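Local coordinates for protein Nrps/pks (PDB 4OPE) that probably catalyses the decarboxylative condensation that lengthens an acyl chain, as a ketosynthase domain of the AT-less oxazolomycin synthase of Streptomyces albus, at residues T324-A329 / T391-Q396; A509-D514 / S521-T526. All coordinates share one frame; numbering follows the deposited sequence.

Contact 1: residues T324-A329 / T391-Q396; sequences TGLVRA and TPFRLQ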
loop_
_atom_site.group_PDB
_atom_site.type_symbol
_atom_site.label_atom_id
_atom_site.label_comp_id
_atom_site.label_asym_id
_atom_site.label_seq_id
_atom_site.Cartn_x
_atom_site.Cartn_y
_atom_site.Cartn_z
ATOM N N THR A 324 28.280 4.386 2.908
ATOM C CA THR A 324 28.802 3.052 2.947
ATOM C C THR A 324 28.012 2.126 2.049
ATOM O O THR A 324 28.589 1.281 1.410
ATOM C CB THR A 324 28.699 2.523 4.353
ATOM O OG1 THR A 324 29.352 3.451 5.215
ATOM C CG2 THR A 324 29.322 1.144 4.461
ATOM N N GLY A 325 26.690 2.271 2.013
ATOM C CA GLY A 325 25.846 1.472 1.120
ATOM C C GLY A 325 26.261 1.658 -0.327
ATOM O O GLY A 325 26.400 0.683 -1.069
ATOM N N LEU A 326 26.477 2.911 -0.717
ATOM C CA LEU A 326 26.863 3.237 -2.059
ATOM C C LEU A 326 28.190 2.603 -2.400
ATOM O O LEU A 326 28.311 1.946 -3.438
ATOM C CB LEU A 326 26.961 4.738 -2.237
ATOM C CG LEU A 326 25.624 5.485 -2.313
ATOM C CD1 LEU A 326 25.852 6.943 -2.045
ATOM C CD2 LEU A 326 24.983 5.359 -3.671
ATOM N N VAL A 327 29.182 2.764 -1.530
ATOM C CA VAL A 327 30.497 2.120 -1.733
ATOM C C VAL A 327 30.315 0.625 -1.828
ATOM O O VAL A 327 30.933 -0.003 -2.614
ATOM C CB VAL A 327 31.485 2.407 -0.585
ATOM C CG1 VAL A 327 32.718 1.498 -0.678
ATOM C CG2 VAL A 327 31.893 3.895 -0.540
ATOM N N ARG A 328 29.445 0.043 -1.051
ATOM C CA ARG A 328 29.201 -1.377 -1.188
ATOM C C ARG A 328 28.599 -1.748 -2.521
ATOM O O ARG A 328 28.881 -2.816 -3.034
ATOM C CB ARG A 328 28.288 -1.895 -0.078
ATOM C CG ARG A 328 28.945 -1.858 1.282
ATOM C CD ARG A 328 28.170 -2.621 2.354
ATOM N NE ARG A 328 27.873 -3.967 1.855
ATOM C CZ ARG A 328 28.430 -5.088 2.308
ATOM N NH1 ARG A 328 29.296 -5.052 3.313
ATOM N NH2 ARG A 328 28.094 -6.255 1.758
ATOM N N ALA A 329 27.763 -0.890 -3.084
ATOM C CA ALA A 329 27.120 -1.234 -4.334
ATOM C C ALA A 329 28.078 -1.132 -5.500
ATOM O O ALA A 329 27.978 -1.892 -6.459
ATOM C CB ALA A 329 25.912 -0.349 -4.563
ATOM N N THR A 391 35.715 8.351 -2.172
ATOM C CA THR A 391 34.622 7.902 -3.014
ATOM C C THR A 391 34.518 8.817 -4.228
ATOM O O THR A 391 35.145 9.895 -4.280
ATOM C CB THR A 391 33.256 7.885 -2.263
ATOM O OG1 THR A 391 32.673 9.195 -2.241
ATOM C CG2 THR A 391 33.446 7.409 -0.842
ATOM N N PRO A 392 33.710 8.384 -5.191
ATOM C CA PRO A 392 33.427 9.157 -6.360
ATOM C C PRO A 392 32.567 10.400 -6.107
ATOM O O PRO A 392 32.533 11.286 -6.958
ATOM C CB PRO A 392 32.656 8.171 -7.235
ATOM C CG PRO A 392 33.114 6.843 -6.782
ATOM C CD PRO A 392 33.240 7.001 -5.320
ATOM N N PHE A 393 31.899 10.473 -4.967
ATOM C CA PHE A 393 30.822 11.433 -4.779
ATOM C C PHE A 393 31.327 12.778 -4.361
ATOM O O PHE A 393 32.189 12.865 -3.564
ATOM C CB PHE A 393 29.797 10.904 -3.749
ATOM C CG PHE A 393 29.336 9.512 -4.064
ATOM C CD1 PHE A 393 28.470 9.283 -5.115
ATOM C CD2 PHE A 393 29.834 8.438 -3.373
ATOM C CE1 PHE A 393 28.080 8.005 -5.454
ATOM C CE2 PHE A 393 29.465 7.154 -3.717
ATOM C CZ PHE A 393 28.582 6.933 -4.760
ATOM N N ARG A 394 30.763 13.830 -4.906
ATOM C CA ARG A 394 31.045 15.178 -4.449
ATOM C C ARG A 394 29.729 15.912 -4.245
ATOM O O ARG A 394 28.842 15.890 -5.088
ATOM C CB ARG A 394 31.929 15.945 -5.453
ATOM C CG ARG A 394 33.294 15.309 -5.702
ATOM C CD ARG A 394 34.272 15.315 -4.503
ATOM N NE ARG A 394 35.524 14.615 -4.861
ATOM C CZ ARG A 394 35.804 13.321 -4.645
ATOM N NH1 ARG A 394 34.976 12.500 -3.994
ATOM N NH2 ARG A 394 36.958 12.845 -5.081
ATOM N N LEU A 395 29.615 16.538 -3.098
ATOM C CA LEU A 395 28.430 17.216 -2.754
ATOM C C LEU A 395 28.311 18.366 -3.725
ATOM O O LEU A 395 29.230 19.059 -3.983
ATOM C CB LEU A 395 28.473 17.658 -1.296
ATOM C CG LEU A 395 27.206 17.690 -0.446
ATOM C CD1 LEU A 395 26.741 19.116 -0.321
ATOM C CD2 LEU A 395 26.058 16.818 -0.941
ATOM N N GLN A 396 27.141 18.517 -4.300
ATOM C CA GLN A 396 26.888 19.558 -5.237
ATOM C C GLN A 396 26.363 20.746 -4.483
ATOM O O GLN A 396 25.185 20.812 -4.186
ATOM C CB GLN A 396 25.851 19.069 -6.228
ATOM C CG GLN A 396 25.562 20.067 -7.317
ATOM C CD GLN A 396 26.739 20.279 -8.209
ATOM O OE1 GLN A 396 27.352 19.338 -8.688
ATOM N NE2 GLN A 396 27.064 21.506 -8.423
#
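Leu326 lies against the end of the Phe393 ring, and this apolar pair carries most of the contact. Leu326 CB comes within 3.7 Å of Phe393 CZ and almost as near to CE2, while the isobutyl group crosses the ring at a slant. In Leu326, chi1 of -74° sets CG anti to the carbonyl carbon, and chi2 near 162° then lays CD1 over one face of the phenyl group. The result is a CH-pi contact, CD1 of Leu326 standing 4.1 Å from the centroid of the Phe393 ring and displaced toward its rim. An alanine in place of Leu326 would probably keep the CB touch at CZ but leave this face of the Phe393 ring without its methyl cover, opening a gap beside the ring. A smaller apolar touch joins Val327 CG2 to Thr391 CG2 at 3.9 Å, the two side chains meeting nearly at right angles.

These contacts set the last turn of helix 318-329 against strand 393-395, which within this chain is the outermost strand at one end of the large mixed sheet of this thiolase-type ketosynthase fold. Strand 340-343 is its neighbour, with Ile340 and Ile342 also touching Phe393; Ile291 of helix 284-298 packs on Leu326.

Segment 391-396 has polar bonds of its own. Thr391 OG1 accepts from Phe393 N at 3.1 Å, forming an ST turn, and is also hydrogen-bonded to Leu388 O. NH1 of Arg394 folds back onto two carbonyls, reaching Thr391 O at 2.6 Å and Phe393 O at 2.8 Å; it sits well above the carbonyl plane of Phe393.

Contact 2: residues A509-D514 / S521-T526; sequences ADALED and SPRVLT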
loop_
_atom_site.group_PDB
_atom_site.type_symbol
_atom_site.label_atom_id
_atom_site.label_comp_id
_atom_site.label_asym_id
_atom_site.label_seq_id
_atom_site.Cartn_x
_atom_site.Cartn_y
_atom_site.Cartn_z
ATOM N N ALA A 509 -0.770 38.068 -24.612
ATOM C CA ALA A 509 -0.795 38.707 -23.301
ATOM C C ALA A 509 -1.512 40.059 -23.335
ATOM O O ALA A 509 -2.342 40.343 -22.493
ATOM C CB ALA A 509 0.619 38.877 -22.773
ATOM N N ASP A 510 -1.177 40.898 -24.303
ATOM C CA ASP A 510 -1.871 42.154 -24.506
ATOM C C ASP A 510 -3.396 41.975 -24.508
ATOM O O ASP A 510 -4.133 42.747 -23.872
ATOM C CB ASP A 510 -1.495 42.722 -25.879
ATOM C CG ASP A 510 -0.091 43.339 -25.922
ATOM O OD1 ASP A 510 0.498 43.640 -24.861
ATOM O OD2 ASP A 510 0.418 43.544 -27.054
ATOM N N ALA A 511 -3.884 40.994 -25.265
ATOM C CA ALA A 511 -5.306 40.861 -25.386
ATOM C C ALA A 511 -5.915 40.407 -24.073
ATOM O O ALA A 511 -6.958 40.906 -23.671
ATOM C CB ALA A 511 -5.671 39.879 -26.491
ATOM N N LEU A 512 -5.281 39.424 -23.437
ATOM C CA LEU A 512 -5.732 38.912 -22.151
ATOM C C LEU A 512 -5.696 40.020 -21.103
ATOM O O LEU A 512 -6.607 40.186 -20.351
ATOM C CB LEU A 512 -4.873 37.720 -21.718
ATOM C CG LEU A 512 -4.878 36.535 -22.684
ATOM C CD1 LEU A 512 -4.121 35.387 -22.090
ATOM C CD2 LEU A 512 -6.247 36.027 -23.063
ATOM N N GLU A 513 -4.662 40.825 -21.079
ATOM C CA GLU A 513 -4.623 41.936 -20.108
ATOM C C GLU A 513 -5.752 42.952 -20.381
ATOM O O GLU A 513 -6.440 43.372 -19.464
ATOM C CB GLU A 513 -3.233 42.573 -20.087
ATOM C CG GLU A 513 -2.204 41.578 -19.581
ATOM C CD GLU A 513 -0.800 42.144 -19.396
ATOM O OE1 GLU A 513 -0.573 43.380 -19.609
ATOM O OE2 GLU A 513 0.096 41.313 -19.035
ATOM N N ASP A 514 -5.994 43.272 -21.650
ATOM C CA ASP A 514 -7.093 44.160 -22.012
ATOM C C ASP A 514 -8.404 43.598 -21.486
ATOM O O ASP A 514 -9.202 44.311 -20.921
ATOM C CB ASP A 514 -7.175 44.361 -23.533
ATOM C CG ASP A 514 -6.068 45.265 -24.073
ATOM O OD1 ASP A 514 -5.486 46.028 -23.294
ATOM O OD2 ASP A 514 -5.761 45.225 -25.287
ATOM N N SER A 521 -11.370 43.420 -26.025
ATOM C CA SER A 521 -10.757 43.514 -27.326
ATOM C C SER A 521 -11.732 43.008 -28.340
ATOM O O SER A 521 -12.445 42.064 -28.067
ATOM C CB SER A 521 -9.501 42.636 -27.349
ATOM O OG SER A 521 -8.983 42.485 -28.655
ATOM N N PRO A 522 -11.767 43.613 -29.526
ATOM C CA PRO A 522 -12.324 42.833 -30.643
ATOM C C PRO A 522 -11.733 41.411 -30.779
ATOM O O PRO A 522 -12.400 40.515 -31.313
ATOM C CB PRO A 522 -11.923 43.661 -31.886
ATOM C CG PRO A 522 -10.877 44.626 -31.406
ATOM C CD PRO A 522 -11.256 44.917 -29.978
ATOM N N ARG A 523 -10.493 41.215 -30.328
ATOM C CA ARG A 523 -9.851 39.915 -30.420
ATOM C C ARG A 523 -10.259 38.893 -29.357
ATOM O O ARG A 523 -10.001 37.727 -29.567
ATOM C CB ARG A 523 -8.338 40.036 -30.400
ATOM C CG ARG A 523 -7.778 40.862 -31.522
ATOM C CD ARG A 523 -6.405 41.366 -31.132
ATOM N NE ARG A 523 -5.530 40.223 -30.990
ATOM C CZ ARG A 523 -4.418 40.187 -30.280
ATOM N NH1 ARG A 523 -3.971 41.254 -29.633
ATOM N NH2 ARG A 523 -3.752 39.043 -30.226
ATOM N N VAL A 524 -10.908 39.307 -28.271
ATOM C CA VAL A 524 -11.333 38.381 -27.240
ATOM C C VAL A 524 -12.815 38.016 -27.296
ATOM O O VAL A 524 -13.663 38.886 -27.188
ATOM C CB VAL A 524 -11.048 38.965 -25.863
ATOM C CG1 VAL A 524 -11.472 37.988 -24.809
ATOM C CG2 VAL A 524 -9.565 39.240 -25.713
ATOM N N LEU A 525 -13.136 36.734 -27.440
ATOM C CA LEU A 525 -14.528 36.306 -27.431
ATOM C C LEU A 525 -14.821 35.519 -26.149
ATOM O O LEU A 525 -13.972 34.828 -25.647
ATOM C CB LEU A 525 -14.832 35.421 -28.627
ATOM C CG LEU A 525 -14.302 35.841 -30.000
ATOM C CD1 LEU A 525 -14.574 34.761 -31.052
ATOM C CD2 LEU A 525 -14.895 37.170 -30.423
ATOM N N THR A 526 -16.034 35.624 -25.630
ATOM C CA THR A 526 -16.391 34.902 -24.449
ATOM C C THR A 526 -17.777 34.330 -24.616
ATOM O O THR A 526 -18.582 34.865 -25.345
ATOM C CB THR A 526 -16.378 35.763 -23.161
ATOM O OG1 THR A 526 -17.461 36.682 -23.206
ATOM C CG2 THR A 526 -15.093 36.522 -22.995
#
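Helix 505-516 passes a type I beta turn, Ser521 to Val524, with the CA atoms of Ala511 and Ser521 6.4 Å apart and the last two residues of the turn touching Ala511. The turn leads into strand 524-528, an outer strand, within this chain, of a three-stranded antiparallel sheet. A small sheet of this kind with helices laid on it is consistent with the linker domain that follows the ketosynthase in type I polyketide synthases, and the contact joins helix 505-516 to the turn that leads into strand 524-528.

Ala511 is the centre of it. Ala511 CB, pointing at the turn, sits over one face of the Arg523 guanidinium, off toward the rim, 3.8 Å from Arg523 NH1 and a little farther from CZ. The arginine chain is bent at chi3 (65°), and its guanidinium ends beside the Ala511 methyl. The charge is engaged beyond the two segments: Arg523 NH2 makes a salt bridge to Asp507 OD1 and also bonds Val501 O, and these two partners help to fix the rotation of the group against the methyl. Asp510 and Asp514 lie in the same neighbourhood without meeting it, the nearer pair being Asp510 OD2 and Arg523 NH1 at 5.6 Å; Asp510 has its salt-bridge partner in Arg473.

On the helix side, Leu512 turns to helix 458-473 and strand 496-502, while Ala511 also rests on Val500. Within the turn Ser521 OG accepts from Arg523 N, forming an ST turn. Val524 CG2, anti to its own carbonyl carbon, lies 4.0 Å from Ala511 CB and 3.7 Å from Ala511 O.

Contact 1 and contact 2 lie on opposite sides of the chain's centre, with their own centres about 55 Å apart and their nearest atoms about 35 Å from each other, so neither touches the other. They follow in series along the chain, contact 1 closing before contact 2 opens. Both set a helix beside a strand outermost within this chain, yet in separate sheets: 393-395 ends the large mixed sheet of the ketosynthase, whereas 524-528 borders the small antiparallel one. The centre of contact 1 lies about 26 Å from the centre of the chain, that of contact 2 about 33 Å. No other chain of the two-chain assembly reaches either, and their geometry assigns neither a catalytic role.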